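Local coordinates for putative peptidyl-arginine deiminase (Chlorobium tepidum, PDB 1XKN), which probably acts as a hydrolase that deiminates the guanidinium group of agmatine or of peptidyl-arginine, at residues E11-H15 with F289-N293; A41-Y45 with L69-D74; I88-D92 with P129-D133; L269-E273 with C303-A309. All coordinates share one frame; numbering follows the deposited sequence.

Interaction 1 (E11-H15 with F289-N293); sequences EWAPH and FYIAN
Glu11 reaches out of the loop 11-15 to meet the short strand 290-291, where its OE2 accepts from Ile291 N at 3.0 Å. The bond is nearly straight (171°) and uses the lone pair turned away from OE1. With CG opposite the backbone N (chi1 -166°), the extended chain passes over Ile291, and OE2 also lies 3.4 Å from Tyr290 CD1. The carboxylate has further partners: Arg223 at OE2 and His338 at OE1. Along the same strand the His15 and Tyr290 rings approach from opposite directions, nearly parallel (28°) but slid so far that they barely overlap. Tyr290 OH hydrogen-bonds to Thr18.

The loop leads into strand 15-21, whereas strand 290-291 edges a different sheet beside 295-300. The contact therefore ties the beginning of the chain to its last third, consistent with the pentein alpha/beta-propeller of guanidino-group modifying enzymes.

The imidazole is gripped at both nitrogens, NE2 donating to Glu11 O at 2.7 Å and ND1 pairing with Glu51. This directs the ring edge at Ile291 O, with CE1 only 2.9 Å from that buried oxygen, which has no hydrogen-bond partner. Beyond the ring, the Asn293 amide spans the His15 backbone: OD1 takes His15 N at 2.8 Å on an in-plane lone pair, while ND2 gives to His15 O at 3.0 Å. On the apolar flank, Ile291 CG2 rests 3.8 Å from Trp12 CA, and Ile291 CD1 meets the indole at its edge.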
loop_
_atom_site.group_PDB
_atom_site.type_symbol
_atom_site.label_atom_id
_atom_site.label_comp_id
_atom_site.label_asym_id
_atom_site.label_seq_id
_atom_site.Cartn_x
_atom_site.Cartn_y
_atom_site.Cartn_z
ATOM N N GLU A 11 -3.286 -4.902 -7.417
ATOM C CA GLU A 11 -2.797 -5.592 -6.237
ATOM C C GLU A 11 -3.266 -7.040 -6.122
ATOM O O GLU A 11 -2.613 -7.853 -5.471
ATOM C CB GLU A 11 -3.198 -4.809 -4.989
ATOM C CG GLU A 11 -2.483 -5.231 -3.729
ATOM C CD GLU A 11 -2.656 -4.216 -2.623
ATOM O OE1 GLU A 11 -2.196 -3.071 -2.809
ATOM O OE2 GLU A 11 -3.253 -4.559 -1.582
ATOM N N TRP A 12 -4.392 -7.366 -6.750
ATOM C CA TRP A 12 -4.914 -8.725 -6.684
ATOM C C TRP A 12 -4.323 -9.658 -7.745
ATOM O O TRP A 12 -4.651 -10.842 -7.774
ATOM C CB TRP A 12 -6.443 -8.723 -6.790
ATOM C CG TRP A 12 -6.964 -8.147 -8.067
ATOM C CD1 TRP A 12 -7.011 -8.759 -9.287
ATOM C CD2 TRP A 12 -7.484 -6.831 -8.256
ATOM N NE1 TRP A 12 -7.530 -7.901 -10.228
ATOM C CE2 TRP A 12 -7.832 -6.711 -9.620
ATOM C CE3 TRP A 12 -7.694 -5.735 -7.404
ATOM C CZ2 TRP A 12 -8.374 -5.540 -10.152
ATOM C CZ3 TRP A 12 -8.233 -4.571 -7.936
ATOM C CH2 TRP A 12 -8.568 -4.486 -9.296
ATOM N N ALA A 13 -3.462 -9.133 -8.613
ATOM C CA ALA A 13 -2.830 -9.964 -9.631
ATOM C C ALA A 13 -1.833 -10.868 -8.910
ATOM O O ALA A 13 -1.387 -10.551 -7.813
ATOM C CB ALA A 13 -2.109 -9.091 -10.659
ATOM N N PRO A 14 -1.470 -12.011 -9.516
ATOM C CA PRO A 14 -0.518 -12.942 -8.894
ATOM C C PRO A 14 0.792 -12.280 -8.464
ATOM O O PRO A 14 1.371 -11.495 -9.214
ATOM C CB PRO A 14 -0.303 -13.990 -9.984
ATOM C CG PRO A 14 -1.636 -14.031 -10.662
ATOM C CD PRO A 14 -1.976 -12.559 -10.789
ATOM N N HIS A 15 1.255 -12.605 -7.259
ATOM C CA HIS A 15 2.496 -12.041 -6.734
ATOM C C HIS A 15 3.652 -13.022 -6.733
ATOM O O HIS A 15 3.471 -14.222 -6.517
ATOM C CB HIS A 15 2.335 -11.597 -5.282
ATOM C CG HIS A 15 1.308 -10.539 -5.066
ATOM N ND1 HIS A 15 0.841 -10.220 -3.810
ATOM C CD2 HIS A 15 0.661 -9.724 -5.931
ATOM C CE1 HIS A 15 -0.055 -9.255 -3.910
ATOM N NE2 HIS A 15 -0.182 -8.934 -5.185
ATOM N N PHE A 289 -5.998 -2.419 3.974
ATOM C CA PHE A 289 -5.779 -3.862 3.937
ATOM C C PHE A 289 -4.806 -4.184 2.806
ATOM O O PHE A 289 -4.533 -3.342 1.950
ATOM C CB PHE A 289 -7.108 -4.600 3.701
ATOM C CG PHE A 289 -7.784 -4.261 2.389
ATOM C CD1 PHE A 289 -7.378 -4.861 1.199
ATOM C CD2 PHE A 289 -8.822 -3.334 2.347
ATOM C CE1 PHE A 289 -7.998 -4.544 -0.012
ATOM C CE2 PHE A 289 -9.450 -3.008 1.145
ATOM C CZ PHE A 289 -9.036 -3.613 -0.041
ATOM N N TYR A 290 -4.273 -5.402 2.806
ATOM C CA TYR A 290 -3.352 -5.812 1.756
ATOM C C TYR A 290 -3.835 -7.107 1.120
ATOM O O TYR A 290 -4.183 -8.060 1.823
ATOM C CB TYR A 290 -1.942 -6.018 2.321
ATOM C CG TYR A 290 -0.959 -6.543 1.295
ATOM C CD1 TYR A 290 -0.628 -5.789 0.165
ATOM C CD2 TYR A 290 -0.357 -7.790 1.450
ATOM C CE1 TYR A 290 0.279 -6.264 -0.781
ATOM C CE2 TYR A 290 0.553 -8.278 0.506
ATOM C CZ TYR A 290 0.865 -7.511 -0.601
ATOM O OH TYR A 290 1.765 -7.990 -1.524
ATOM N N ILE A 291 -3.861 -7.138 -0.209
ATOM C CA ILE A 291 -4.287 -8.331 -0.931
ATOM C C ILE A 291 -3.050 -9.164 -1.267
ATOM O O ILE A 291 -2.153 -8.684 -1.956
ATOM C CB ILE A 291 -4.989 -7.974 -2.264
ATOM C CG1 ILE A 291 -6.160 -7.022 -2.015
ATOM C CG2 ILE A 291 -5.484 -9.252 -2.942
ATOM C CD1 ILE A 291 -6.620 -6.295 -3.277
ATOM N N ALA A 292 -2.994 -10.393 -0.760
ATOM C CA ALA A 292 -1.883 -11.303 -1.042
ATOM C C ALA A 292 -2.432 -12.408 -1.942
ATOM O O ALA A 292 -3.618 -12.401 -2.266
ATOM C CB ALA A 292 -1.337 -11.890 0.255
ATOM N N ASN A 293 -1.595 -13.362 -2.339
ATOM C CA ASN A 293 -2.060 -14.430 -3.219
ATOM C C ASN A 293 -3.178 -15.297 -2.647
ATOM O O ASN A 293 -4.193 -15.517 -3.304
ATOM C CB ASN A 293 -0.891 -15.331 -3.640
ATOM C CG ASN A 293 0.053 -14.655 -4.614
ATOM O OD1 ASN A 293 -0.213 -13.553 -5.100
ATOM N ND2 ASN A 293 1.164 -15.320 -4.914
HETATM O O HOH W 1 -2.417 -11.855 -5.501
#

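Interaction 2 (A41-Y45 with L69-D74); sequences AELAY and LLKERD
Ala41 CB touches Leu69 CB at 3.7 Å where two helices come close. The axes of 41-45 and 69-73 approach to 8.9 Å and cross at -57°. Next to the alanine, the CD2 branch of Leu70 packs against the other helix, meeting Ala41 O at 3.4 Å and the methyl of Ala44. On its far side Leu70 rests on Ile83 and Phe85, while Ala44 rests on Leu20, so this half of the contact merges with the hydrophobic layer over a sheet. No direct hydrogen bond joins the two segments.

The other half is looser and watery. Arg73, bent at chi2 (-70°), folds back along the neighbouring helix and lays one guanidinium face over Glu42 CB, with CZ 3.6 Å from that carbon. Its NH2 bonds to Ala38 O, which helps hold the group flat there. Glu42 OE2 stands well out of the guanidinium plane, 3.9 Å from Arg73 NH2, in a long salt bridge of charges alone. A water in the guanidinium plane supplies the directed link, accepting from Arg73 NH1 and donating to Glu42 OE2. Tyr45 turns one ring face to Arg73 O, which lies 3.7 Å from CE1, and a second water connects the phenol OH with the same carbonyl.

Both helices connect parallel neighbours of one sheet: helix 36-50 leads from strand 15-21 to strand 52-57, and helix 60-73 leads from strand 52-57 to strand 83-87. They thus pack side by side as the helices of consecutive beta-alpha-beta crossovers.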
loop_
_atom_site.group_PDB
_atom_site.type_symbol
_atom_site.label_atom_id
_atom_site.label_comp_id
_atom_site.label_asym_id
_atom_site.label_seq_id
_atom_site.Cartn_x
_atom_site.Cartn_y
_atom_site.Cartn_z
ATOM N N ALA A 41 6.175 -9.346 12.719
ATOM C CA ALA A 41 6.420 -10.786 12.704
ATOM C C ALA A 41 5.119 -11.505 12.355
ATOM O O ALA A 41 5.120 -12.464 11.586
ATOM C CB ALA A 41 6.931 -11.252 14.061
ATOM N N GLU A 42 4.008 -11.031 12.916
ATOM C CA GLU A 42 2.708 -11.632 12.641
ATOM C C GLU A 42 2.367 -11.448 11.166
ATOM O O GLU A 42 1.892 -12.372 10.507
ATOM C CB GLU A 42 1.625 -10.989 13.512
ATOM C CG GLU A 42 0.238 -11.586 13.302
ATOM C CD GLU A 42 -0.796 -11.029 14.260
ATOM O OE1 GLU A 42 -1.965 -11.462 14.188
ATOM O OE2 GLU A 42 -0.442 -10.160 15.086
ATOM N N LEU A 43 2.615 -10.244 10.658
ATOM C CA LEU A 43 2.349 -9.922 9.263
ATOM C C LEU A 43 3.206 -10.778 8.337
ATOM O O LEU A 43 2.705 -11.359 7.373
ATOM C CB LEU A 43 2.632 -8.440 9.013
ATOM C CG LEU A 43 2.682 -7.957 7.562
ATOM C CD1 LEU A 43 1.368 -8.249 6.859
ATOM C CD2 LEU A 43 2.978 -6.462 7.548
ATOM N N ALA A 44 4.501 -10.854 8.631
ATOM C CA ALA A 44 5.415 -11.646 7.817
ATOM C C ALA A 44 4.989 -13.109 7.819
ATOM O O ALA A 44 5.031 -13.774 6.783
ATOM C CB ALA A 44 6.840 -11.508 8.341
ATOM N N TYR A 45 4.565 -13.607 8.979
ATOM C CA TYR A 45 4.123 -14.992 9.082
ATOM C C TYR A 45 2.908 -15.236 8.198
ATOM O O TYR A 45 2.894 -16.174 7.401
ATOM C CB TYR A 45 3.773 -15.353 10.527
ATOM C CG TYR A 45 3.073 -16.689 10.642
ATOM C CD1 TYR A 45 3.742 -17.880 10.354
ATOM C CD2 TYR A 45 1.727 -16.760 11.003
ATOM C CE1 TYR A 45 3.084 -19.109 10.420
ATOM C CE2 TYR A 45 1.064 -17.982 11.072
ATOM C CZ TYR A 45 1.748 -19.150 10.779
ATOM O OH TYR A 45 1.093 -20.358 10.844
ATOM N N LEU A 69 11.512 -13.438 16.496
ATOM C CA LEU A 69 10.092 -13.135 16.612
ATOM C C LEU A 69 9.277 -14.028 15.683
ATOM O O LEU A 69 8.178 -14.459 16.025
ATOM C CB LEU A 69 9.838 -11.658 16.293
ATOM C CG LEU A 69 10.298 -10.671 17.371
ATOM C CD1 LEU A 69 10.459 -9.282 16.781
ATOM C CD2 LEU A 69 9.291 -10.661 18.517
ATOM N N LEU A 70 9.822 -14.314 14.505
ATOM C CA LEU A 70 9.129 -15.168 13.551
ATOM C C LEU A 70 9.052 -16.598 14.072
ATOM O O LEU A 70 8.118 -17.330 13.755
ATOM C CB LEU A 70 9.843 -15.140 12.197
ATOM C CG LEU A 70 9.577 -13.882 11.365
ATOM C CD1 LEU A 70 10.525 -13.820 10.179
ATOM C CD2 LEU A 70 8.128 -13.886 10.897
ATOM N N LYS A 71 10.033 -16.988 14.882
ATOM C CA LYS A 71 10.059 -18.334 15.438
ATOM C C LYS A 71 8.904 -18.532 16.424
ATOM O O LYS A 71 8.461 -19.657 16.652
ATOM C CB LYS A 71 11.401 -18.593 16.128
ATOM C CG LYS A 71 11.615 -20.035 16.556
ATOM C CD LYS A 71 13.009 -20.234 17.130
ATOM C CE LYS A 71 13.224 -21.671 17.568
ATOM N NZ LYS A 71 13.048 -22.626 16.435
ATOM N N GLU A 72 8.418 -17.437 17.008
ATOM C CA GLU A 72 7.301 -17.520 17.945
ATOM C C GLU A 72 6.005 -17.733 17.173
ATOM O O GLU A 72 5.040 -18.293 17.696
ATOM C CB GLU A 72 7.183 -16.240 18.780
ATOM C CG GLU A 72 8.400 -15.926 19.630
ATOM C CD GLU A 72 8.072 -15.007 20.788
ATOM O OE1 GLU A 72 7.334 -15.442 21.699
ATOM O OE2 GLU A 72 8.546 -13.851 20.793
ATOM N N ARG A 73 5.990 -17.279 15.923
ATOM C CA ARG A 73 4.814 -17.420 15.071
ATOM C C ARG A 73 4.889 -18.739 14.306
ATOM O O ARG A 73 3.867 -19.364 14.019
ATOM C CB ARG A 73 4.746 -16.265 14.068
ATOM C CG ARG A 73 4.812 -14.876 14.684
ATOM C CD ARG A 73 3.557 -14.536 15.467
ATOM N NE ARG A 73 3.603 -13.167 15.973
ATOM C CZ ARG A 73 2.580 -12.547 16.556
ATOM N NH1 ARG A 73 1.421 -13.173 16.708
ATOM N NH2 ARG A 73 2.717 -11.299 16.983
ATOM N N ASP A 74 6.112 -19.155 13.987
ATOM C CA ASP A 74 6.359 -20.382 13.232
ATOM C C ASP A 74 7.486 -21.152 13.928
ATOM O O ASP A 74 8.616 -21.191 13.440
ATOM C CB ASP A 74 6.785 -20.012 11.808
ATOM C CG ASP A 74 6.669 -21.168 10.832
ATOM O OD1 ASP A 74 6.537 -22.331 11.273
ATOM O OD2 ASP A 74 6.722 -20.904 9.613
HETATM O O HOH W 2 -0.331 -11.202 17.612
HETATM O O HOH W 3 2.583 -21.558 13.042
#

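Interaction 3 (I88-D92 with P129-D133); sequences IPTND and PYDDD
Asn91 and Asp133 exchange hydrogen bonds, each side chain serving the backbone of the other segment. Asn91 OD1 accepts from Asp133 N at 3.0 Å, and more weakly from Asp132 N, so one amide oxygen gathers two N-H groups of the first turn of helix 131-144. In return Asp133 OD1 takes Asn91 N at 2.6 Å from above the carboxylate plane. The same oxygen receives Asp92 N at 3.0 Å on its syn lone pair, in an almost straight bond (170°).

Around this core, Asp133 OD2 lies 2.7 Å from Asp92 OD2, a close meeting of two acidic groups. The Asp92 carboxylate is positioned by Tyr120 at OD2 and by Trp94 N at OD1. On the other flank Pro89 sets its ring against the Asp132 carboxylate, CG being 3.6 Å from OD1. Two waters fasten this flank, one donating to Pro89 O and Asp132 O, the other to Thr90 O and Asp132 OD2.

The loop following strand 83-87 is thereby anchored to the amino end of a helix in which Asn134, the residue after Asp133, joins Asn117 and Trp118 around a sodium ion about 8 Å from the Asp133 side chain.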
loop_
_atom_site.group_PDB
_atom_site.type_symbol
_atom_site.label_atom_id
_atom_site.label_comp_id
_atom_site.label_asym_id
_atom_site.label_seq_id
_atom_site.Cartn_x
_atom_site.Cartn_y
_atom_site.Cartn_z
ATOM N N ILE A 88 19.319 -3.997 3.098
ATOM C CA ILE A 88 18.964 -2.777 2.391
ATOM C C ILE A 88 18.543 -1.752 3.439
ATOM O O ILE A 88 17.529 -1.924 4.119
ATOM C CB ILE A 88 17.799 -3.028 1.402
ATOM C CG1 ILE A 88 18.254 -3.981 0.290
ATOM C CG2 ILE A 88 17.326 -1.707 0.804
ATOM C CD1 ILE A 88 17.218 -4.199 -0.805
ATOM N N PRO A 89 19.326 -0.672 3.588
ATOM C CA PRO A 89 19.008 0.364 4.573
ATOM C C PRO A 89 17.687 1.079 4.329
ATOM O O PRO A 89 17.294 1.323 3.186
ATOM C CB PRO A 89 20.204 1.308 4.477
ATOM C CG PRO A 89 20.600 1.198 3.049
ATOM C CD PRO A 89 20.508 -0.294 2.796
ATOM N N THR A 90 17.004 1.402 5.420
ATOM C CA THR A 90 15.737 2.108 5.353
ATOM C C THR A 90 15.697 3.100 6.506
ATOM O O THR A 90 16.391 2.925 7.511
ATOM C CB THR A 90 14.528 1.150 5.503
ATOM O OG1 THR A 90 14.489 0.625 6.838
ATOM C CG2 THR A 90 14.633 -0.003 4.515
ATOM N N ASN A 91 14.901 4.149 6.350
ATOM C CA ASN A 91 14.752 5.147 7.401
ATOM C C ASN A 91 13.467 4.851 8.158
ATOM O O ASN A 91 13.421 4.973 9.382
ATOM C CB ASN A 91 14.701 6.557 6.813
ATOM C CG ASN A 91 15.978 6.932 6.086
ATOM O OD1 ASN A 91 16.008 7.003 4.861
ATOM N ND2 ASN A 91 17.048 7.163 6.846
ATOM N N ASP A 92 12.426 4.472 7.417
ATOM C CA ASP A 92 11.133 4.126 8.009
ATOM C C ASP A 92 10.642 2.788 7.463
ATOM O O ASP A 92 11.283 2.198 6.594
ATOM C CB ASP A 92 10.078 5.221 7.757
ATOM C CG ASP A 92 9.809 5.469 6.280
ATOM O OD1 ASP A 92 9.656 4.498 5.507
ATOM O OD2 ASP A 92 9.719 6.655 5.893
ATOM N N PRO A 129 16.039 11.762 8.363
ATOM C CA PRO A 129 16.262 11.804 6.915
ATOM C C PRO A 129 15.458 10.732 6.190
ATOM O O PRO A 129 14.909 9.825 6.814
ATOM C CB PRO A 129 17.759 11.565 6.801
ATOM C CG PRO A 129 17.991 10.568 7.886
ATOM C CD PRO A 129 17.193 11.151 9.045
ATOM N N TYR A 130 15.393 10.837 4.869
ATOM C CA TYR A 130 14.658 9.862 4.079
ATOM C C TYR A 130 15.427 9.429 2.838
ATOM O O TYR A 130 14.848 8.880 1.905
ATOM C CB TYR A 130 13.288 10.431 3.694
ATOM C CG TYR A 130 13.331 11.781 3.013
ATOM C CD1 TYR A 130 13.753 11.910 1.691
ATOM C CD2 TYR A 130 12.940 12.932 3.696
ATOM C CE1 TYR A 130 13.781 13.156 1.063
ATOM C CE2 TYR A 130 12.965 14.178 3.082
ATOM C CZ TYR A 130 13.385 14.284 1.767
ATOM O OH TYR A 130 13.400 15.520 1.161
ATOM N N ASP A 131 16.739 9.658 2.829
ATOM C CA ASP A 131 17.533 9.273 1.671
ATOM C C ASP A 131 17.608 7.764 1.458
ATOM O O ASP A 131 17.635 7.307 0.319
ATOM C CB ASP A 131 18.951 9.866 1.734
ATOM C CG ASP A 131 19.719 9.449 2.972
ATOM O OD1 ASP A 131 20.892 9.026 2.829
ATOM O OD2 ASP A 131 19.165 9.556 4.086
ATOM N N ASP A 132 17.644 6.980 2.532
ATOM C CA ASP A 132 17.698 5.538 2.349
ATOM C C ASP A 132 16.354 5.023 1.851
ATOM O O ASP A 132 16.310 4.155 0.981
ATOM C CB ASP A 132 18.119 4.823 3.635
ATOM C CG ASP A 132 19.617 4.890 3.866
ATOM O OD1 ASP A 132 20.372 4.750 2.878
ATOM O OD2 ASP A 132 20.046 5.060 5.026
ATOM N N ASP A 133 15.256 5.553 2.387
ATOM C CA ASP A 133 13.930 5.131 1.927
ATOM C C ASP A 133 13.819 5.408 0.434
ATOM O O ASP A 133 13.330 4.580 -0.331
ATOM C CB ASP A 133 12.808 5.907 2.624
ATOM C CG ASP A 133 12.686 5.582 4.086
ATOM O OD1 ASP A 133 13.050 4.455 4.485
ATOM O OD2 ASP A 133 12.199 6.453 4.838
HETATM O O HOH W 4 17.927 2.011 0.639
HETATM O O HOH W 5 19.165 3.691 7.419
#

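Interaction 4 (L269-E273 with C303-A309)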
loop_
_atom_site.group_PDB
_atom_site.type_symbol
_atom_site.label_atom_id
_atom_site.label_comp_id
_atom_site.label_asym_id
_atom_site.label_seq_id
_atom_site.Cartn_x
_atom_site.Cartn_y
_atom_site.Cartn_z
ATOM N N LEU A 269 -17.685 0.062 3.226
ATOM C CA LEU A 269 -16.919 -0.586 4.279
ATOM C C LEU A 269 -17.095 0.269 5.521
ATOM O O LEU A 269 -17.231 1.487 5.429
ATOM C CB LEU A 269 -15.429 -0.652 3.918
ATOM C CG LEU A 269 -14.932 -1.940 3.251
ATOM C CD1 LEU A 269 -13.477 -1.782 2.840
ATOM C CD2 LEU A 269 -15.090 -3.107 4.215
ATOM N N PRO A 270 -17.129 -0.356 6.703
ATOM C CA PRO A 270 -17.286 0.460 7.904
ATOM C C PRO A 270 -15.956 1.126 8.231
ATOM O O PRO A 270 -14.933 0.814 7.618
ATOM C CB PRO A 270 -17.697 -0.564 8.963
ATOM C CG PRO A 270 -16.979 -1.801 8.518
ATOM C CD PRO A 270 -17.171 -1.793 7.021
HETATM N N MSE A 271 -15.985 2.067 9.166
HETATM C CA MSE A 271 -14.772 2.727 9.628
HETATM C C MSE A 271 -14.591 2.158 11.022
HETATM O O MSE A 271 -15.565 1.812 11.684
HETATM C CB MSE A 271 -14.960 4.242 9.739
HETATM C CG MSE A 271 -14.694 5.024 8.464
HETATM SE SE MSE A 271 -12.846 4.989 7.901
HETATM C CE MSE A 271 -12.148 6.171 9.282
ATOM N N PRO A 272 -13.343 2.019 11.480
ATOM C CA PRO A 272 -13.129 1.481 12.826
ATOM C C PRO A 272 -13.690 2.471 13.839
ATOM O O PRO A 272 -13.828 3.656 13.531
ATOM C CB PRO A 272 -11.609 1.396 12.924
ATOM C CG PRO A 272 -11.185 1.180 11.507
ATOM C CD PRO A 272 -12.075 2.128 10.742
ATOM N N GLU A 273 -14.031 2.002 15.034
ATOM C CA GLU A 273 -14.506 2.929 16.053
ATOM C C GLU A 273 -13.282 3.790 16.325
ATOM O O GLU A 273 -12.156 3.321 16.195
ATOM C CB GLU A 273 -14.930 2.187 17.319
ATOM C CG GLU A 273 -16.319 1.590 17.219
ATOM C CD GLU A 273 -16.681 0.737 18.420
ATOM O OE1 GLU A 273 -15.946 0.769 19.430
ATOM O OE2 GLU A 273 -17.717 0.048 18.350
ATOM N N CYS A 303 -12.650 -3.770 18.122
ATOM C CA CYS A 303 -14.012 -3.263 18.225
ATOM C C CYS A 303 -14.940 -4.159 17.412
ATOM O O CYS A 303 -14.484 -4.945 16.582
ATOM C CB CYS A 303 -14.096 -1.813 17.743
ATOM S SG CYS A 303 -13.949 -1.588 15.955
ATOM N N PRO A 304 -16.257 -4.055 17.638
ATOM C CA PRO A 304 -17.219 -4.885 16.908
ATOM C C PRO A 304 -17.286 -4.672 15.403
ATOM O O PRO A 304 -17.879 -5.477 14.685
ATOM C CB PRO A 304 -18.543 -4.576 17.608
ATOM C CG PRO A 304 -18.356 -3.175 18.084
ATOM C CD PRO A 304 -16.944 -3.187 18.610
ATOM N N ARG A 305 -16.682 -3.596 14.913
ATOM C CA ARG A 305 -16.703 -3.353 13.479
ATOM C C ARG A 305 -15.635 -4.165 12.751
ATOM O O ARG A 305 -15.674 -4.275 11.525
ATOM C CB ARG A 305 -16.525 -1.862 13.187
ATOM C CG ARG A 305 -17.623 -1.001 13.788
ATOM C CD ARG A 305 -17.490 0.442 13.360
ATOM N NE ARG A 305 -18.513 1.281 13.976
ATOM C CZ ARG A 305 -18.631 2.585 13.754
ATOM N NH1 ARG A 305 -17.791 3.195 12.930
ATOM N NH2 ARG A 305 -19.588 3.277 14.356
ATOM N N ASP A 306 -14.691 -4.746 13.495
ATOM C CA ASP A 306 -13.625 -5.541 12.873
ATOM C C ASP A 306 -14.192 -6.700 12.055
ATOM O O ASP A 306 -13.849 -6.872 10.886
ATOM C CB ASP A 306 -12.663 -6.138 13.916
ATOM C CG ASP A 306 -11.913 -5.088 14.724
ATOM O OD1 ASP A 306 -11.737 -3.946 14.248
ATOM O OD2 ASP A 306 -11.475 -5.433 15.843
ATOM N N GLN A 307 -15.054 -7.501 12.676
ATOM C CA GLN A 307 -15.634 -8.648 11.989
ATOM C C GLN A 307 -16.490 -8.224 10.801
ATOM O O GLN A 307 -16.565 -8.935 9.800
ATOM C CB GLN A 307 -16.466 -9.490 12.959
ATOM C CG GLN A 307 -16.801 -10.879 12.434
ATOM C CD GLN A 307 -15.555 -11.678 12.087
ATOM O OE1 GLN A 307 -14.661 -11.848 12.920
ATOM N NE2 GLN A 307 -15.494 -12.180 10.858
ATOM N N GLN A 308 -17.132 -7.064 10.906
ATOM C CA GLN A 308 -17.967 -6.558 9.822
ATOM C C GLN A 308 -17.117 -6.247 8.597
ATOM O O GLN A 308 -17.492 -6.586 7.471
ATOM C CB GLN A 308 -18.729 -5.309 10.274
ATOM C CG GLN A 308 -19.820 -5.610 11.293
ATOM C CD GLN A 308 -20.656 -4.398 11.661
ATOM O OE1 GLN A 308 -21.708 -4.527 12.291
ATOM N NE2 GLN A 308 -20.195 -3.216 11.275
ATOM N N ALA A 309 -15.971 -5.608 8.817
ATOM C CA ALA A 309 -15.071 -5.271 7.717
ATOM C C ALA A 309 -14.507 -6.542 7.091
ATOM O O ALA A 309 -14.413 -6.659 5.870
ATOM C CB ALA A 309 -13.937 -4.383 8.218
#
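A thiol takes the place of the more usual hydroxyl, carboxylate or amide oxygen where Cys303, lying against Glu273, caps the helix 305-316. Its SG accepts weakly from Arg305 N at 3.5 Å, and Cys303 N donates to Asp306 OD2 at 3.1 Å, completing a capping box. The sulfur sits between the backbone N and the carbonyl carbon of its own residue (chi1 72°), which brings it within reach of Arg305 N. Glu273 N is 3.7 Å from this sulfur and is buried with no hydrogen-bond partner.

The Arg305 side chain extends alongside the loop 269-273. Glu273 CG lies over one guanidinium face, 3.9 Å from NE, and the carboxylate stands almost perpendicular to that plane (84°). The carboxylate itself turns to the capping residues, with OE2 3.3 Å from Pro304 CG. Arg305 NH1 appears to donate to the carbonyl of Met271, a selenomethionine, although the oxygen's place is less sure.

Further along the helix the contact becomes apolar. Leu269, at the end of strand 265-269, and Pro270 pack on Ala309, and both touch Ile312 one turn on. Pro270 puts the CG corner of its ring 4.0 Å from Ala309 CB.

Interaction 1 is the buried one, its centre about 10 Å from that of the chain, whereas interactions 2, 3 and 4 lie farther out and are partly buried. In the interior, directed bonds and charged partners hold a loop to a strand; waters join the segments of interactions 1, 2 and 3. Interaction 2 alone pairs two helices, by apolar side chains on one flank and by Arg73, Glu42 and Tyr45 on the other. Interactions 3 and 4 both set a loop against the start of a helix, one through reciprocal side-chain-to-backbone bonds, the other mostly through packing of Pro270 and of the Glu273 and Arg305 chains against each other. Helix 36-50 serves interaction 2 and also touches interaction 1 through Leu47 and Ser50.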